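Local atomic coordinates of KP6 killer toxin subunit alpha (Ustilago maydis virus P6, PDB entry 4GVB), a protein that forms one subunit of a secreted two-part antifungal toxin that kills sensitive fungal cells, recognising cellular receptors before the beta subunit engages. Residues W17-G22 / N69-C74; D37-S42 / C51-D56; C12-W17 / D56-F61; E26-T31 / S42-R47. All coordinates share one frame; numbering follows the deposited sequence.

Interaction 1 (W17-G22 / N69-C74); sequences WCTAHG and NNNMSC
W17 has CG between its backbone N and carbonyl carbon (chi1 60°), which lays the indole over S73. S73 CB packs on one face of the ring, 3.9 Å from the centroid of the five-membered ring. T19 has the same first torsion for OG1 (chi1 61°), and this hydroxyl sits 3.2 Å from N71 CB. T19 CG2 meets S73 OG on the same face of the sheet. Beneath these side chains, strands 14-19 and 71-76 pair antiparallel, and 71-76 is an outermost strand within this chain. W17-S73 and T19-N71 are hydrogen-bonded pairs, with C18-M72 a non-hydrogen-bonded pair between them. W17 N gives to S73 O at 2.8 Å, and S73 N returns a bond to W17 O. T19 N reaches N71 O at 2.9 Å from above the carbonyl plane. A water links T19 OG1 with S73 OG. Just before strand 71-76, N69 ends helix 58-67 as the C-prime residue of a Schellman motif. Its ND2 packs at the edge of the H21 ring, 3.7 Å from ND1, and bonds weakly to D13 of the beta subunit. A second water joins H21 N, N69 O and N70 OD1. N70 ND2 bonds Y67 O of the beta subunit.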
loop_
_atom_site.group_PDB
_atom_site.type_symbol
_atom_site.label_atom_id
_atom_site.label_comp_id
_atom_site.label_asym_id
_atom_site.label_seq_id
_atom_site.Cartn_x
_atom_site.Cartn_y
_atom_site.Cartn_z
ATOM N N TRP A 17 10.496 -4.482 5.748
ATOM C CA TRP A 17 9.584 -3.401 5.383
ATOM C C TRP A 17 9.582 -3.107 3.888
ATOM O O TRP A 17 10.557 -3.375 3.178
ATOM C CB TRP A 17 9.875 -2.115 6.170
ATOM C CG TRP A 17 11.249 -1.544 5.978
ATOM C CD1 TRP A 17 11.624 -0.554 5.100
ATOM C CD2 TRP A 17 12.435 -1.909 6.697
ATOM N NE1 TRP A 17 12.970 -0.305 5.221
ATOM C CE2 TRP A 17 13.489 -1.115 6.199
ATOM C CE3 TRP A 17 12.706 -2.837 7.706
ATOM C CZ2 TRP A 17 14.791 -1.219 6.683
ATOM C CZ3 TRP A 17 14.003 -2.941 8.179
ATOM C CH2 TRP A 17 15.028 -2.141 7.664
ATOM N N CYS A 18 8.476 -2.533 3.419
ATOM C CA CYS A 18 8.375 -2.092 2.034
ATOM C C CYS A 18 9.126 -0.771 1.840
ATOM O O CYS A 18 9.104 0.081 2.713
ATOM C CB CYS A 18 6.904 -1.917 1.644
ATOM S SG CYS A 18 5.943 -3.447 1.708
ATOM N N THR A 19 9.783 -0.617 0.693
ATOM C CA THR A 19 10.496 0.617 0.370
ATOM C C THR A 19 10.103 1.180 -0.990
ATOM O O THR A 19 9.913 0.444 -1.946
ATOM C CB THR A 19 12.024 0.430 0.420
ATOM O OG1 THR A 19 12.427 -0.551 -0.540
ATOM C CG2 THR A 19 12.459 -0.013 1.805
ATOM N N ALA A 20 9.955 2.493 -1.060
ATOM C CA ALA A 20 9.655 3.158 -2.323
ATOM C C ALA A 20 10.837 2.996 -3.260
ATOM O O ALA A 20 11.986 3.195 -2.856
ATOM C CB ALA A 20 9.374 4.608 -2.083
ATOM N N HIS A 21 10.581 2.606 -4.504
ATOM C CA HIS A 21 11.676 2.520 -5.461
ATOM C C HIS A 21 12.299 3.915 -5.657
ATOM O O HIS A 21 11.642 4.932 -5.433
ATOM C CB HIS A 21 11.225 1.883 -6.782
ATOM C CG HIS A 21 10.419 2.791 -7.662
ATOM N ND1 HIS A 21 9.218 2.407 -8.224
ATOM C CD2 HIS A 21 10.653 4.051 -8.099
ATOM C CE1 HIS A 21 8.743 3.398 -8.963
ATOM N NE2 HIS A 21 9.594 4.408 -8.903
ATOM N N GLY A 22 13.572 3.960 -6.040
ATOM C CA GLY A 22 14.266 5.227 -6.194
ATOM C C GLY A 22 14.658 5.876 -4.875
ATOM O O GLY A 22 15.831 5.872 -4.504
ATOM N N ASN A 69 4.373 -2.411 -6.267
ATOM C CA ASN A 69 5.454 -1.769 -7.013
ATOM C C ASN A 69 6.585 -1.287 -6.120
ATOM O O ASN A 69 7.289 -0.334 -6.458
ATOM C CB ASN A 69 4.921 -0.606 -7.854
ATOM C CG ASN A 69 5.736 -0.381 -9.112
ATOM O OD1 ASN A 69 6.091 -1.330 -9.818
ATOM N ND2 ASN A 69 6.053 0.873 -9.389
ATOM N N ASN A 70 6.770 -1.949 -4.982
ATOM C CA ASN A 70 7.813 -1.534 -4.048
ATOM C C ASN A 70 8.952 -2.540 -3.950
ATOM O O ASN A 70 8.857 -3.667 -4.436
ATOM C CB ASN A 70 7.241 -1.308 -2.648
ATOM C CG ASN A 70 6.212 -0.212 -2.604
ATOM O OD1 ASN A 70 6.346 0.813 -3.270
ATOM N ND2 ASN A 70 5.172 -0.418 -1.813
ATOM N N ASN A 71 10.035 -2.120 -3.307
ATOM C CA ASN A 71 11.103 -3.047 -2.953
ATOM C C ASN A 71 10.921 -3.517 -1.511
ATOM O O ASN A 71 9.982 -3.097 -0.824
ATOM C CB ASN A 71 12.473 -2.386 -3.131
ATOM C CG ASN A 71 12.755 -1.996 -4.587
ATOM O OD1 ASN A 71 13.262 -0.905 -4.861
ATOM N ND2 ASN A 71 12.423 -2.887 -5.521
ATOM N N MET A 72 11.807 -4.394 -1.044
ATOM C CA MET A 72 11.757 -4.806 0.356
ATOM C C MET A 72 13.143 -4.753 0.991
ATOM O O MET A 72 14.123 -5.162 0.384
ATOM C CB MET A 72 11.202 -6.221 0.478
ATOM C CG MET A 72 11.255 -6.763 1.899
ATOM S SD MET A 72 10.748 -8.488 1.951
ATOM C CE MET A 72 12.149 -9.291 1.176
ATOM N N SER A 73 13.210 -4.225 2.208
ATOM C CA SER A 73 14.412 -4.341 3.021
ATOM C C SER A 73 14.147 -5.233 4.226
ATOM O O SER A 73 13.071 -5.179 4.830
ATOM C CB SER A 73 14.890 -2.975 3.499
ATOM O OG SER A 73 15.497 -2.244 2.448
ATOM N N CYS A 74 15.142 -6.047 4.566
ATOM C CA CYS A 74 15.072 -6.919 5.737
ATOM C C CYS A 74 16.366 -6.833 6.545
ATOM O O CYS A 74 17.447 -6.738 5.975
ATOM C CB CYS A 74 14.859 -8.366 5.310
ATOM S SG CYS A 74 13.212 -8.735 4.682
HETATM O O HOH W 1 15.824 0.585 3.554
HETATM O O HOH W 2 14.837 -1.759 -0.059
HETATM O O HOH W 3 14.030 1.343 -2.754
HETATM O O HOH W 4 7.680 2.272 -5.037
#

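Interaction 2 (D37-S42 / C51-D56); sequences DHLSKS and CLFSDD
The backbone from L39 to S42 makes a type II beta turn, closed by S42 N to L39 O, and brings S42 alongside F53 with their CA atoms 4.7 Å apart. The turn lies in the loop before strand 43-45 and packs on strand 50-53, its neighbour in the antiparallel sheet. S42 OG stands between its backbone N and carbonyl carbon (chi1 74°). From there it also bonds L39 O, at 2.7 Å, so this carbonyl takes two donors from one residue. G36 N is a further partner of the hydroxyl. S42 CB meets the edge of the F53 ring and sits 3.8 Å from C51 SG. That sulfur belongs to the C35-C51 disulfide. S42 CA also makes a CA-H...O contact with L52 O. L39 has CG anti to the backbone N (chi1 -175°) and brings its CD2 methyl to F53 CD2 at 4.1 Å. The same methyl lies near C51 SG, so the leucine fills in beside both strand residues. At the outer side, the K41 chain bends at chi3 and its ammonium forms a salt bridge with D55. N2 ND2 of helix 2-8 bonds the same carboxylate oxygen. A water bridges K41 O and S54 N. K41 NZ meets D55 OD2 at 2.7 Å, on the oxygen's anti lone pair.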
loop_
_atom_site.group_PDB
_atom_site.type_symbol
_atom_site.label_atom_id
_atom_site.label_comp_id
_atom_site.label_asym_id
_atom_site.label_seq_id
_atom_site.Cartn_x
_atom_site.Cartn_y
_atom_site.Cartn_z
ATOM N N ASP A 37 -2.401 -8.533 11.616
ATOM C CA ASP A 37 -3.604 -9.308 11.317
ATOM C C ASP A 37 -3.510 -9.941 9.926
ATOM O O ASP A 37 -4.171 -10.942 9.643
ATOM C CB ASP A 37 -4.858 -8.428 11.366
ATOM C CG ASP A 37 -5.199 -7.941 12.774
ATOM O OD1 ASP A 37 -4.881 -8.641 13.761
ATOM O OD2 ASP A 37 -5.810 -6.855 12.878
ATOM N N HIS A 38 -2.688 -9.358 9.057
ATOM C CA HIS A 38 -2.684 -9.758 7.646
ATOM C C HIS A 38 -1.698 -10.866 7.360
ATOM O O HIS A 38 -1.722 -11.460 6.282
ATOM C CB HIS A 38 -2.381 -8.553 6.749
ATOM C CG HIS A 38 -3.302 -7.397 6.972
ATOM N ND1 HIS A 38 -4.640 -7.440 6.647
ATOM C CD2 HIS A 38 -3.082 -6.172 7.501
ATOM C CE1 HIS A 38 -5.203 -6.288 6.961
ATOM N NE2 HIS A 38 -4.278 -5.500 7.476
ATOM N N LEU A 39 -0.822 -11.148 8.322
ATOM C CA LEU A 39 0.201 -12.165 8.128
ATOM C C LEU A 39 0.341 -13.003 9.392
ATOM O O LEU A 39 0.850 -12.544 10.418
ATOM C CB LEU A 39 1.551 -11.539 7.747
ATOM C CG LEU A 39 2.669 -12.524 7.392
ATOM C CD1 LEU A 39 2.251 -13.473 6.258
ATOM C CD2 LEU A 39 3.937 -11.786 7.011
ATOM N N SER A 40 -0.115 -14.237 9.310
ATOM C CA SER A 40 -0.068 -15.144 10.457
ATOM C C SER A 40 1.341 -15.251 11.023
ATOM O O SER A 40 2.308 -15.392 10.280
ATOM C CB SER A 40 -0.589 -16.525 10.055
ATOM O OG SER A 40 -0.524 -17.440 11.136
ATOM N N LYS A 41 1.440 -15.163 12.348
ATOM C CA LYS A 41 2.696 -15.373 13.060
ATOM C C LYS A 41 3.579 -14.127 13.039
ATOM O O LYS A 41 4.657 -14.115 13.626
ATOM C CB LYS A 41 3.454 -16.575 12.483
ATOM C CG LYS A 41 2.642 -17.866 12.444
ATOM C CD LYS A 41 3.406 -19.006 11.771
ATOM C CE LYS A 41 3.584 -18.756 10.276
ATOM N NZ LYS A 41 4.519 -19.713 9.624
ATOM N N SER A 42 3.138 -13.078 12.358
ATOM C CA SER A 42 3.956 -11.878 12.278
ATOM C C SER A 42 3.663 -10.928 13.442
ATOM O O SER A 42 2.637 -11.019 14.116
ATOM C CB SER A 42 3.750 -11.161 10.932
ATOM O OG SER A 42 2.496 -10.507 10.917
ATOM N N CYS A 51 7.803 -5.059 9.919
ATOM C CA CYS A 51 7.142 -6.350 10.107
ATOM C C CYS A 51 8.135 -7.412 10.547
ATOM O O CYS A 51 9.100 -7.700 9.843
ATOM C CB CYS A 51 6.438 -6.833 8.831
ATOM S SG CYS A 51 5.293 -8.242 9.088
ATOM N N LEU A 52 7.860 -8.009 11.702
ATOM C CA LEU A 52 8.760 -8.981 12.300
ATOM C C LEU A 52 8.158 -10.381 12.259
ATOM O O LEU A 52 6.943 -10.545 12.307
ATOM C CB LEU A 52 9.117 -8.557 13.733
ATOM C CG LEU A 52 10.068 -7.359 13.810
ATOM C CD1 LEU A 52 9.348 -6.076 13.486
ATOM C CD2 LEU A 52 10.728 -7.242 15.189
ATOM N N PHE A 53 9.021 -11.383 12.122
ATOM C CA PHE A 53 8.610 -12.767 12.210
ATOM C C PHE A 53 9.773 -13.716 12.534
ATOM O O PHE A 53 10.957 -13.411 12.292
ATOM C CB PHE A 53 7.837 -13.249 10.955
ATOM C CG PHE A 53 8.280 -12.603 9.668
ATOM C CD1 PHE A 53 9.451 -13.006 9.030
ATOM C CD2 PHE A 53 7.518 -11.590 9.089
ATOM C CE1 PHE A 53 9.860 -12.395 7.842
ATOM C CE2 PHE A 53 7.917 -10.977 7.893
ATOM C CZ PHE A 53 9.090 -11.374 7.279
ATOM N N SER A 54 9.418 -14.868 13.081
ATOM C CA SER A 54 10.408 -15.882 13.428
ATOM C C SER A 54 10.565 -16.838 12.253
ATOM O O SER A 54 11.663 -17.043 11.746
ATOM C CB SER A 54 9.984 -16.637 14.703
ATOM O OG SER A 54 10.883 -17.697 14.985
ATOM N N ASP A 55 9.461 -17.423 11.809
ATOM C CA ASP A 55 9.503 -18.211 10.590
ATOM C C ASP A 55 9.955 -17.295 9.451
ATOM O O ASP A 55 9.754 -16.082 9.500
ATOM C CB ASP A 55 8.140 -18.838 10.288
ATOM C CG ASP A 55 7.779 -19.962 11.251
ATOM O OD1 ASP A 55 8.677 -20.467 11.961
ATOM O OD2 ASP A 55 6.600 -20.356 11.281
ATOM N N ASP A 56 10.575 -17.870 8.432
ATOM C CA ASP A 56 11.098 -17.066 7.336
ATOM C C ASP A 56 9.991 -16.716 6.350
ATOM O O ASP A 56 9.773 -17.427 5.369
ATOM C CB ASP A 56 12.214 -17.818 6.618
ATOM C CG ASP A 56 12.923 -16.956 5.604
ATOM O OD1 ASP A 56 12.452 -15.829 5.362
ATOM O OD2 ASP A 56 13.943 -17.404 5.050
HETATM O O HOH W 5 6.911 -15.326 14.282
#

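Interaction 3 (C12-W17 / D56-F61); sequences CKWECW and DLRNQF
A cation-pi stack joins the start of helix 58-67 to strand 14-19, beside the C16-C74 disulfide. The R58 guanidinium lies flat on the W14 indole, with planes 16° apart. R58 CZ is 3.5 Å from the centroid of the six-membered ring. R58 CD covers the same ring at 3.7 Å, so both the aliphatic part and the charged end of the arginine use one face of the tryptophan. The arginine chain bends at chi3 (-59°), which turns the guanidinium over the ring and back toward D56. D56 then holds the group from its edge. R58 NE bonds OD1 of D56 at 2.8 Å, and R58 NH2 bonds OD2 of D56 at 2.7 Å. This side-on salt bridge fixes the rotation of the guanidinium, and the carboxylate probably offsets part of its charge. D56 OD1 also accepts from R58 N at 3.2 Å, forming an Asx turn just ahead of the helix. The two donors reach this oxygen from opposite faces of the carboxylate plane. D56 CG itself lies 3.8 Å from W14 NE1.

Deeper in, C16 SG touches R58 CG, while C16 CB packs on F61 CD2 at 3.9 Å. The F61 ring presents its edge to the backbone of W17. K13 and W14 both face F53, a classic beta bulge at the start of the strand. Helix 58-67 thus lies against inner strand 14-19, with F61 also touching T31 of helix 28-33 and M72 of strand 71-76.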
loop_
_atom_site.group_PDB
_atom_site.type_symbol
_atom_site.label_atom_id
_atom_site.label_comp_id
_atom_site.label_asym_id
_atom_site.label_seq_id
_atom_site.Cartn_x
_atom_site.Cartn_y
_atom_site.Cartn_z
ATOM N N CYS A 12 12.195 -12.714 17.468
ATOM C CA CYS A 12 11.992 -12.726 16.032
ATOM C C CYS A 12 13.341 -12.928 15.355
ATOM O O CYS A 12 14.394 -12.768 15.986
ATOM C CB CYS A 12 11.326 -11.433 15.560
ATOM S SG CYS A 12 9.824 -11.024 16.467
ATOM N N LYS A 13 13.312 -13.307 14.084
ATOM C CA LYS A 13 14.537 -13.550 13.341
ATOM C C LYS A 13 14.719 -12.558 12.199
ATOM O O LYS A 13 15.832 -12.315 11.749
ATOM C CB LYS A 13 14.568 -14.990 12.829
ATOM C CG LYS A 13 14.412 -16.004 13.951
ATOM C CD LYS A 13 14.641 -17.432 13.481
ATOM C CE LYS A 13 14.696 -18.372 14.684
ATOM N NZ LYS A 13 15.564 -19.562 14.462
ATOM N N TRP A 14 13.614 -11.984 11.744
ATOM C CA TRP A 14 13.648 -11.061 10.622
ATOM C C TRP A 14 12.819 -9.822 10.929
ATOM O O TRP A 14 11.822 -9.888 11.663
ATOM C CB TRP A 14 13.117 -11.742 9.364
ATOM C CG TRP A 14 13.869 -12.972 8.967
ATOM C CD1 TRP A 14 13.458 -14.272 9.091
ATOM C CD2 TRP A 14 15.158 -13.015 8.362
ATOM N NE1 TRP A 14 14.422 -15.120 8.600
ATOM C CE2 TRP A 14 15.478 -14.370 8.148
ATOM C CE3 TRP A 14 16.079 -12.035 7.978
ATOM C CZ2 TRP A 14 16.678 -14.770 7.568
ATOM C CZ3 TRP A 14 17.276 -12.434 7.406
ATOM C CH2 TRP A 14 17.564 -13.790 7.205
ATOM N N GLU A 15 13.242 -8.689 10.373
ATOM C CA GLU A 15 12.528 -7.435 10.521
ATOM C C GLU A 15 12.511 -6.764 9.159
ATOM O O GLU A 15 13.547 -6.279 8.710
ATOM C CB GLU A 15 13.253 -6.547 11.511
ATOM C CG GLU A 15 12.756 -5.122 11.564
ATOM C CD GLU A 15 13.492 -4.340 12.610
ATOM O OE1 GLU A 15 14.491 -4.884 13.133
ATOM O OE2 GLU A 15 13.065 -3.210 12.928
ATOM N N CYS A 16 11.352 -6.744 8.498
ATOM C CA CYS A 16 11.290 -6.348 7.086
ATOM C C CYS A 16 10.312 -5.205 6.852
ATOM O O CYS A 16 9.414 -4.981 7.655
ATOM C CB CYS A 16 10.865 -7.539 6.216
ATOM S SG CYS A 16 11.932 -8.979 6.235
ATOM N N TRP A 17 10.496 -4.482 5.748
ATOM C CA TRP A 17 9.584 -3.401 5.383
ATOM C C TRP A 17 9.582 -3.107 3.888
ATOM O O TRP A 17 10.557 -3.375 3.178
ATOM C CB TRP A 17 9.875 -2.115 6.170
ATOM C CG TRP A 17 11.249 -1.544 5.978
ATOM C CD1 TRP A 17 11.624 -0.554 5.100
ATOM C CD2 TRP A 17 12.435 -1.909 6.697
ATOM N NE1 TRP A 17 12.970 -0.305 5.221
ATOM C CE2 TRP A 17 13.489 -1.115 6.199
ATOM C CE3 TRP A 17 12.706 -2.837 7.706
ATOM C CZ2 TRP A 17 14.791 -1.219 6.683
ATOM C CZ3 TRP A 17 14.003 -2.941 8.179
ATOM C CH2 TRP A 17 15.028 -2.141 7.664
ATOM N N ASP A 56 10.575 -17.870 8.432
ATOM C CA ASP A 56 11.098 -17.066 7.336
ATOM C C ASP A 56 9.991 -16.716 6.350
ATOM O O ASP A 56 9.773 -17.427 5.369
ATOM C CB ASP A 56 12.214 -17.818 6.618
ATOM C CG ASP A 56 12.923 -16.956 5.604
ATOM O OD1 ASP A 56 12.452 -15.829 5.362
ATOM O OD2 ASP A 56 13.943 -17.404 5.050
ATOM N N LEU A 57 9.295 -15.619 6.616
ATOM C CA LEU A 57 8.188 -15.187 5.774
ATOM C C LEU A 57 8.639 -14.128 4.766
ATOM O O LEU A 57 7.810 -13.414 4.189
ATOM C CB LEU A 57 7.064 -14.617 6.642
ATOM C CG LEU A 57 6.534 -15.522 7.760
ATOM C CD1 LEU A 57 5.408 -14.835 8.531
ATOM C CD2 LEU A 57 6.052 -16.858 7.224
ATOM N N ARG A 58 9.948 -14.015 4.565
ATOM C CA ARG A 58 10.496 -12.994 3.667
ATOM C C ARG A 58 9.929 -13.068 2.246
ATOM O O ARG A 58 9.598 -12.039 1.628
ATOM C CB ARG A 58 12.033 -13.061 3.638
ATOM C CG ARG A 58 12.722 -12.471 4.877
ATOM C CD ARG A 58 14.235 -12.651 4.802
ATOM N NE ARG A 58 14.578 -14.068 4.702
ATOM C CZ ARG A 58 15.805 -14.531 4.489
ATOM N NH1 ARG A 58 16.814 -13.685 4.348
ATOM N NH2 ARG A 58 16.022 -15.838 4.409
ATOM N N ASN A 59 9.822 -14.274 1.708
ATOM C CA ASN A 59 9.351 -14.420 0.336
ATOM C C ASN A 59 7.913 -13.957 0.190
ATOM O O ASN A 59 7.575 -13.214 -0.738
ATOM C CB ASN A 59 9.464 -15.869 -0.125
ATOM C CG ASN A 59 9.431 -15.997 -1.635
ATOM O OD1 ASN A 59 10.058 -15.207 -2.356
ATOM N ND2 ASN A 59 8.702 -16.992 -2.124
ATOM N N GLN A 60 7.060 -14.432 1.095
ATOM C CA GLN A 60 5.667 -14.020 1.131
ATOM C C GLN A 60 5.564 -12.506 1.277
ATOM O O GLN A 60 4.867 -11.849 0.507
ATOM C CB GLN A 60 4.914 -14.706 2.282
ATOM C CG GLN A 60 4.743 -16.219 2.129
ATOM C CD GLN A 60 5.957 -17.035 2.614
ATOM O OE1 GLN A 60 7.057 -16.510 2.789
ATOM N NE2 GLN A 60 5.742 -18.328 2.831
ATOM N N PHE A 61 6.252 -11.943 2.268
ATOM C CA PHE A 61 6.171 -10.510 2.489
ATOM C C PHE A 61 6.635 -9.752 1.248
ATOM O O PHE A 61 6.060 -8.716 0.867
ATOM C CB PHE A 61 6.982 -10.102 3.724
ATOM C CG PHE A 61 6.810 -8.667 4.092
ATOM C CD1 PHE A 61 5.631 -8.229 4.656
ATOM C CD2 PHE A 61 7.828 -7.750 3.859
ATOM C CE1 PHE A 61 5.451 -6.905 4.987
ATOM C CE2 PHE A 61 7.644 -6.410 4.177
ATOM C CZ PHE A 61 6.466 -5.995 4.745
#

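Interaction 4 (E26-T31 / S42-R47); sequences ELRYAT and SYYDAR
R28 and Y44 bury the most surface in this contact, and T31 adds a smaller patch. R28 stands at the start of helix 28-33, where CG lies between its backbone N and carbonyl carbon (chi1 75°). With a further bend at chi3, this carries the guanidinium across to the loop just after strand 43-45. Its two terminal nitrogens grip one carbonyl end-on. NH2 of R28 reaches R47 O at 3.1 Å, and NH1 of R28 reaches the same oxygen at 3.3 Å. Both come from the same face of the carbonyl plane, and R47 O lies close to the guanidinium plane. R28 NH1 also makes a weak, bent bond to A46 O at 2.8 Å. Across this contact the guanidinium thus meets backbone carbonyls. Y44 points toward the helix. Its OH ends 3.6 Å from R28 O and 4.0 Å from R28 CB. Further back along the ring, T31 CG2 meets Y44 CE1 at 4.0 Å. The T31 hydroxyl turns to C18 N of strand 14-19. Helix 28-33 meets strand 43-45 through Y44, the loop after it through R28, and inner strands 14-19 and 50-53 through T31, while Y29 faces R66 of the beta subunit in a cation-pi contact.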
loop_
_atom_site.group_PDB
_atom_site.type_symbol
_atom_site.label_atom_id
_atom_site.label_comp_id
_atom_site.label_asym_id
_atom_site.label_seq_id
_atom_site.Cartn_x
_atom_site.Cartn_y
_atom_site.Cartn_z
ATOM N N GLU A 26 10.930 4.418 3.436
ATOM C CA GLU A 26 10.092 3.395 4.042
ATOM C C GLU A 26 8.611 3.724 3.833
ATOM O O GLU A 26 8.210 4.883 3.907
ATOM C CB GLU A 26 10.413 3.263 5.536
ATOM C CG GLU A 26 11.877 2.966 5.811
ATOM C CD GLU A 26 12.129 2.520 7.249
ATOM O OE1 GLU A 26 11.147 2.340 8.004
ATOM O OE2 GLU A 26 13.309 2.367 7.628
ATOM N N LEU A 27 7.800 2.706 3.561
ATOM C CA LEU A 27 6.370 2.928 3.356
ATOM C C LEU A 27 5.535 2.152 4.371
ATOM O O LEU A 27 5.099 1.022 4.107
ATOM C CB LEU A 27 5.973 2.550 1.929
ATOM C CG LEU A 27 6.714 3.360 0.859
ATOM C CD1 LEU A 27 6.705 2.635 -0.487
ATOM C CD2 LEU A 27 6.080 4.743 0.758
ATOM N N ARG A 28 5.292 2.778 5.520
ATOM C CA ARG A 28 4.664 2.099 6.646
ATOM C C ARG A 28 3.259 1.582 6.337
ATOM O O ARG A 28 2.892 0.498 6.785
ATOM C CB ARG A 28 4.658 2.986 7.899
ATOM C CG ARG A 28 3.651 4.121 7.899
ATOM C CD ARG A 28 3.628 4.818 9.262
ATOM N NE ARG A 28 4.981 5.135 9.719
ATOM C CZ ARG A 28 5.596 4.528 10.732
ATOM N NH1 ARG A 28 4.977 3.573 11.414
ATOM N NH2 ARG A 28 6.831 4.885 11.071
ATOM N N TYR A 29 2.485 2.339 5.566
ATOM C CA TYR A 29 1.139 1.901 5.196
ATOM C C TYR A 29 1.160 0.624 4.366
ATOM O O TYR A 29 0.278 -0.220 4.491
ATOM C CB TYR A 29 0.404 2.995 4.426
ATOM C CG TYR A 29 -0.111 4.112 5.300
ATOM C CD1 TYR A 29 -1.354 4.028 5.901
ATOM C CD2 TYR A 29 0.650 5.250 5.525
ATOM C CE1 TYR A 29 -1.833 5.056 6.705
ATOM C CE2 TYR A 29 0.185 6.284 6.328
ATOM C CZ TYR A 29 -1.060 6.181 6.913
ATOM O OH TYR A 29 -1.534 7.206 7.708
ATOM N N ALA A 30 2.158 0.496 3.505
ATOM C CA ALA A 30 2.295 -0.691 2.673
ATOM C C ALA A 30 2.782 -1.870 3.525
ATOM O O ALA A 30 2.303 -2.999 3.393
ATOM C CB ALA A 30 3.260 -0.432 1.546
ATOM N N THR A 31 3.731 -1.594 4.411
ATOM C CA THR A 31 4.212 -2.609 5.349
ATOM C C THR A 31 3.091 -3.097 6.230
ATOM O O THR A 31 2.897 -4.300 6.367
ATOM C CB THR A 31 5.347 -2.083 6.261
ATOM O OG1 THR A 31 6.458 -1.691 5.456
ATOM C CG2 THR A 31 5.804 -3.187 7.225
ATOM N N SER A 42 3.138 -13.078 12.358
ATOM C CA SER A 42 3.956 -11.878 12.278
ATOM C C SER A 42 3.663 -10.928 13.442
ATOM O O SER A 42 2.637 -11.019 14.116
ATOM C CB SER A 42 3.750 -11.161 10.932
ATOM O OG SER A 42 2.496 -10.507 10.917
ATOM N N TYR A 43 4.585 -10.007 13.665
ATOM C CA TYR A 43 4.400 -8.956 14.648
ATOM C C TYR A 43 4.588 -7.619 13.948
ATOM O O TYR A 43 5.647 -7.376 13.354
ATOM C CB TYR A 43 5.447 -9.107 15.757
ATOM C CG TYR A 43 5.365 -8.055 16.829
ATOM C CD1 TYR A 43 4.498 -8.204 17.905
ATOM C CD2 TYR A 43 6.153 -6.916 16.769
ATOM C CE1 TYR A 43 4.420 -7.243 18.890
ATOM C CE2 TYR A 43 6.074 -5.947 17.745
ATOM C CZ TYR A 43 5.210 -6.117 18.800
ATOM O OH TYR A 43 5.130 -5.161 19.792
ATOM N N TYR A 44 3.566 -6.763 13.989
ATOM C CA TYR A 44 3.697 -5.434 13.392
ATOM C C TYR A 44 4.117 -4.370 14.410
ATOM O O TYR A 44 3.321 -3.933 15.237
ATOM C CB TYR A 44 2.423 -4.986 12.653
ATOM C CG TYR A 44 2.595 -3.616 12.025
ATOM C CD1 TYR A 44 3.615 -3.376 11.118
ATOM C CD2 TYR A 44 1.751 -2.556 12.353
ATOM C CE1 TYR A 44 3.812 -2.114 10.556
ATOM C CE2 TYR A 44 1.935 -1.290 11.793
ATOM C CZ TYR A 44 2.967 -1.078 10.894
ATOM O OH TYR A 44 3.164 0.168 10.324
ATOM N N ASP A 45 5.371 -3.958 14.323
ATOM C CA ASP A 45 5.894 -2.866 15.145
ATOM C C ASP A 45 5.379 -1.546 14.582
ATOM O O ASP A 45 6.012 -0.967 13.707
ATOM C CB ASP A 45 7.427 -2.895 15.095
ATOM C CG ASP A 45 8.069 -1.836 15.992
ATOM O OD1 ASP A 45 7.469 -0.758 16.178
ATOM O OD2 ASP A 45 9.181 -2.086 16.506
ATOM N N ALA A 46 4.234 -1.077 15.076
ATOM C CA ALA A 46 3.556 0.076 14.485
ATOM C C ALA A 46 4.386 1.346 14.620
ATOM O O ALA A 46 4.232 2.292 13.839
ATOM C CB ALA A 46 2.176 0.272 15.105
ATOM N N ARG A 47 5.268 1.353 15.613
ATOM C CA ARG A 47 6.171 2.477 15.830
ATOM C C ARG A 47 7.163 2.613 14.674
ATOM O O ARG A 47 7.100 3.572 13.893
ATOM C CB ARG A 47 6.915 2.319 17.161
ATOM C CG ARG A 47 7.599 3.588 17.634
ATOM C CD ARG A 47 6.605 4.756 17.744
ATOM N NE ARG A 47 5.536 4.500 18.711
ATOM C CZ ARG A 47 4.511 5.321 18.938
ATOM N NH1 ARG A 47 4.405 6.465 18.266
ATOM N NH2 ARG A 47 3.585 4.997 19.838
#

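All four interactions reach one antiparallel sheet, ordered 43-45, 50-53, 14-19, 71-76. Interaction 1 pairs its last two strands. Interaction 2 sits about 17 Å away between centres, on the other side of the chain's centre. Interaction 3 lies about 7 Å from interaction 2, sharing D56, and shares W17 with interaction 1. The C16-C74 disulfide joins 3 to 1. Interaction 4 shares S42 with interaction 2 and touches interaction 3 through T31. Segments of 2 and 4 alternate along the chain, as do those of 1 and 3; 2 is nested inside the loop of 3, and 4 inside that of 1. Helices 28-33 and 58-67 are thereby tied to the sheet, and interactions 1 and 4 border the beta subunit.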